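Local coordinates for protein laminin subunit ALPHA-1 (Mus musculus, PDB 2JD4) that forms the LG4-5 pair at the C-terminal end of the basement membrane laminin alpha-1 chain and probably helps tether it to cell surfaces, at residues S30-P35 and D182-A187. The protein carries 4 engineered substitutions. Sequence-based numbering, arbitrary orientation.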
ATOM      1  N   SER A  30      -6.113  -9.063   0.155  1.00 17.52           N
ATOM      2  CA  SER A  30      -6.606  -9.125  -1.215  1.00 18.30           C
ATOM      3  C   SER A  30      -6.020 -10.402  -1.816  1.00 16.53           C
ATOM      4  O   SER A  30      -4.825 -10.651  -1.679  1.00 16.67           O
ATOM      5  CB  SER A  30      -6.113  -7.923  -2.026  1.00 16.90           C
ATOM      6  OG  SER A  30      -6.499  -6.701  -1.425  1.00 18.66           O
ATOM      7  N   HIS A  31      -6.842 -11.204  -2.482  1.00 16.33           N
ATOM      8  CA  HIS A  31      -6.337 -12.438  -3.081  1.00 19.73           C
ATOM      9  C   HIS A  31      -7.359 -13.118  -3.986  1.00 17.03           C
ATOM     10  O   HIS A  31      -8.530 -12.745  -4.016  1.00 17.31           O
ATOM     11  CB  HIS A  31      -5.962 -13.438  -1.978  1.00 22.41           C
ATOM     12  CG  HIS A  31      -7.153 -14.031  -1.289  1.00 16.48           C
ATOM     13  ND1 HIS A  31      -7.930 -13.321  -0.399  1.00 18.27           N
ATOM     14  CD2 HIS A  31      -7.769 -15.226  -1.453  1.00 17.66           C
ATOM     15  CE1 HIS A  31      -8.976 -14.048  -0.050  1.00 16.01           C
ATOM     16  NE2 HIS A  31      -8.902 -15.209  -0.676  1.00 20.66           N
ATOM     17  N   LEU A  32      -6.885 -14.124  -4.714  1.00 18.51           N
ATOM     18  CA  LEU A  32      -7.716 -14.960  -5.574  1.00 18.64           C
ATOM     19  C   LEU A  32      -7.349 -16.394  -5.179  1.00 19.97           C
ATOM     20  O   LEU A  32      -6.180 -16.686  -4.922  1.00 19.83           O
ATOM     21  CB  LEU A  32      -7.373 -14.777  -7.060  1.00 20.13           C
ATOM     22  CG  LEU A  32      -7.674 -13.471  -7.798  1.00 18.76           C
ATOM     23  CD1 LEU A  32      -7.243 -13.619  -9.256  1.00 21.74           C
ATOM     24  CD2 LEU A  32      -9.160 -13.152  -7.711  1.00 16.50           C
ATOM     25  N   VAL A  33      -8.339 -17.271  -5.104  1.00 17.54           N
ATOM     26  CA  VAL A  33      -8.091 -18.674  -4.801  1.00 18.06           C
ATOM     27  C   VAL A  33      -8.415 -19.381  -6.111  1.00 21.05           C
ATOM     28  O   VAL A  33      -9.566 -19.397  -6.551  1.00 19.59           O
ATOM     29  CB  VAL A  33      -9.006 -19.191  -3.679  1.00 21.56           C
ATOM     30  CG1 VAL A  33      -8.771 -20.686  -3.463  1.00 21.59           C
ATOM     31  CG2 VAL A  33      -8.726 -18.418  -2.388  1.00 18.54           C
ATOM     32  N   LEU A  34      -7.386 -19.931  -6.744  1.00 17.55           N
ATOM     33  CA  LEU A  34      -7.539 -20.597  -8.029  1.00 19.32           C
ATOM     34  C   LEU A  34      -7.418 -22.116  -7.956  1.00 19.65           C
ATOM     35  O   LEU A  34      -6.547 -22.655  -7.268  1.00 24.13           O
ATOM     36  CB  LEU A  34      -6.493 -20.058  -9.004  1.00 13.87           C
ATOM     37  CG  LEU A  34      -6.419 -18.539  -9.184  1.00 19.67           C
ATOM     38  CD1 LEU A  34      -5.318 -18.209 -10.180  1.00 16.53           C
ATOM     39  CD2 LEU A  34      -7.755 -18.008  -9.682  1.00 18.20           C
ATOM     40  N   PRO A  35      -8.286 -22.830  -8.684  1.00 20.10           N
ATOM     41  CA  PRO A  35      -8.270 -24.295  -8.698  1.00 21.03           C
ATOM     42  C   PRO A  35      -7.094 -24.831  -9.508  1.00 21.30           C
ATOM     43  O   PRO A  35      -6.708 -24.231 -10.504  1.00 18.44           O
ATOM     44  CB  PRO A  35      -9.602 -24.667  -9.373  1.00 22.66           C
ATOM     45  CG  PRO A  35     -10.380 -23.366  -9.464  1.00 28.06           C
ATOM     46  CD  PRO A  35      -9.331 -22.309  -9.578  1.00 22.94           C
ATOM     47  N   ASP A 182     -10.206 -15.758 -14.338  1.00 27.78           N
ATOM     48  CA  ASP A 182     -11.566 -15.242 -14.418  1.00 32.42           C
ATOM     49  C   ASP A 182     -12.566 -16.137 -13.703  1.00 30.09           C
ATOM     50  O   ASP A 182     -13.709 -15.738 -13.483  1.00 32.04           O
ATOM     51  CB  ASP A 182     -11.997 -15.089 -15.879  1.00 35.18           C
ATOM     52  CG  ASP A 182     -11.179 -14.056 -16.621  1.00 43.99           C
ATOM     53  OD1 ASP A 182     -11.126 -12.897 -16.157  1.00 46.82           O
ATOM     54  OD2 ASP A 182     -10.592 -14.403 -17.670  1.00 47.14           O
ATOM     55  N   ARG A 183     -12.141 -17.345 -13.342  1.00 28.12           N
ATOM     56  CA  ARG A 183     -13.024 -18.278 -12.651  1.00 28.99           C
ATOM     57  C   ARG A 183     -12.463 -18.775 -11.313  1.00 28.42           C
ATOM     58  O   ARG A 183     -12.263 -19.975 -11.111  1.00 26.23           O
ATOM     59  CB  ARG A 183     -13.343 -19.460 -13.566  1.00 33.32           C
ATOM     60  CG  ARG A 183     -14.115 -19.045 -14.807  1.00 37.29           C
ATOM     61  CD  ARG A 183     -14.803 -20.219 -15.472  1.00 41.78           C
ATOM     62  NE  ARG A 183     -13.861 -21.183 -16.027  1.00 46.46           N
ATOM     63  CZ  ARG A 183     -14.226 -22.272 -16.693  1.00 50.31           C
ATOM     64  NH1 ARG A 183     -15.513 -22.531 -16.885  1.00 49.18           N
ATOM     65  NH2 ARG A 183     -13.306 -23.105 -17.163  1.00 53.03           N
ATOM     66  N   PRO A 184     -12.215 -17.848 -10.378  1.00 26.29           N
ATOM     67  CA  PRO A 184     -11.676 -18.198  -9.060  1.00 27.09           C
ATOM     68  C   PRO A 184     -12.695 -18.908  -8.171  1.00 26.71           C
ATOM     69  O   PRO A 184     -13.901 -18.719  -8.327  1.00 24.52           O
ATOM     70  CB  PRO A 184     -11.262 -16.844  -8.493  1.00 23.57           C
ATOM     71  CG  PRO A 184     -12.297 -15.921  -9.067  1.00 23.88           C
ATOM     72  CD  PRO A 184     -12.376 -16.387 -10.508  1.00 24.64           C
ATOM     73  N   LEU A 185     -12.194 -19.730  -7.253  1.00 25.51           N
ATOM     74  CA  LEU A 185     -13.031 -20.466  -6.310  1.00 25.26           C
ATOM     75  C   LEU A 185     -13.618 -19.474  -5.313  1.00 26.52           C
ATOM     76  O   LEU A 185     -14.762 -19.610  -4.870  1.00 26.03           O
ATOM     77  CB  LEU A 185     -12.191 -21.502  -5.558  1.00 23.59           C
ATOM     78  CG  LEU A 185     -11.770 -22.747  -6.337  1.00 29.62           C
ATOM     79  CD1 LEU A 185     -10.659 -23.492  -5.604  1.00 22.10           C
ATOM     80  CD2 LEU A 185     -12.992 -23.638  -6.532  1.00 22.95           C
ATOM     81  N   SER A 186     -12.809 -18.481  -4.955  1.00 23.76           N
ATOM     82  CA  SER A 186     -13.221 -17.439  -4.027  1.00 21.24           C
ATOM     83  C   SER A 186     -12.235 -16.294  -4.176  1.00 18.20           C
ATOM     84  O   SER A 186     -11.209 -16.441  -4.837  1.00 21.33           O
ATOM     85  CB  SER A 186     -13.236 -17.966  -2.584  1.00 23.58           C
ATOM     86  OG  SER A 186     -11.994 -18.537  -2.215  1.00 26.02           O
ATOM     87  N   ALA A 187     -12.542 -15.157  -3.566  1.00 20.17           N
ATOM     88  CA  ALA A 187     -11.679 -13.993  -3.664  1.00 19.10           C
ATOM     89  C   ALA A 187     -12.089 -12.916  -2.675  1.00 21.42           C
ATOM     90  O   ALA A 187     -13.177 -12.960  -2.100  1.00 20.94           O
ATOM     91  CB  ALA A 187     -11.730 -13.432  -5.075  1.00 21.56           C
TER
HETATM   92  O   HOH W   1     -11.077 -16.950  -0.258  1.00 24.89           O
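The imidazole of His31 has the CA of Ala187 over one face, while CG2 of Val33 and a bridging water meet it at the edge, in the ring plane. That water lies 2.8 Å from His31 NE2 and 2.7 Å from Ser186 OG, linking the two segments; at the other nitrogen, ND1 bonds to the carbonyl oxygen of Asn29. Each ring nitrogen therefore has a polar partner, which fixes the turn of the ring. Ser186 OG, set between its backbone N and carbonyl carbon (chi1 54°), also lies against Val33, 3.3 Å from CG2. Leu32 pairs antiparallel with Ala187, and Pro184 and Leu185 lie alongside Val33-Pro35. Val33 N gives a 3.0 Å bond to Ser186 O, and Val33 O in turn accepts from Leu185 N at 2.7 Å. Val33 and Leu185 side chains cross at about a right angle, and Leu185 then slides past the Pro35 ring, whose CG is tightly packed at 3.5 Å from Leu185 CG. Leu32 and Leu34 serve a different face of the strand from Val33: CD2 of Leu32 touches Ala187 CB at 3.7 Å, and CD2 of Leu34 reaches Pro184 CB. Within LG4, the first of the two LG domains in this fragment, a β-sandwich, strand 31-35 lies between strands 143-146 and 186-188, the latter outermost in its sheet. Val33 also packs on Tyr145 and Leu185 on Lys143 of strand 143-146, while backbone bonds of Leu32 and Leu34 to Leu146 and Leu144 continue the sheet inward.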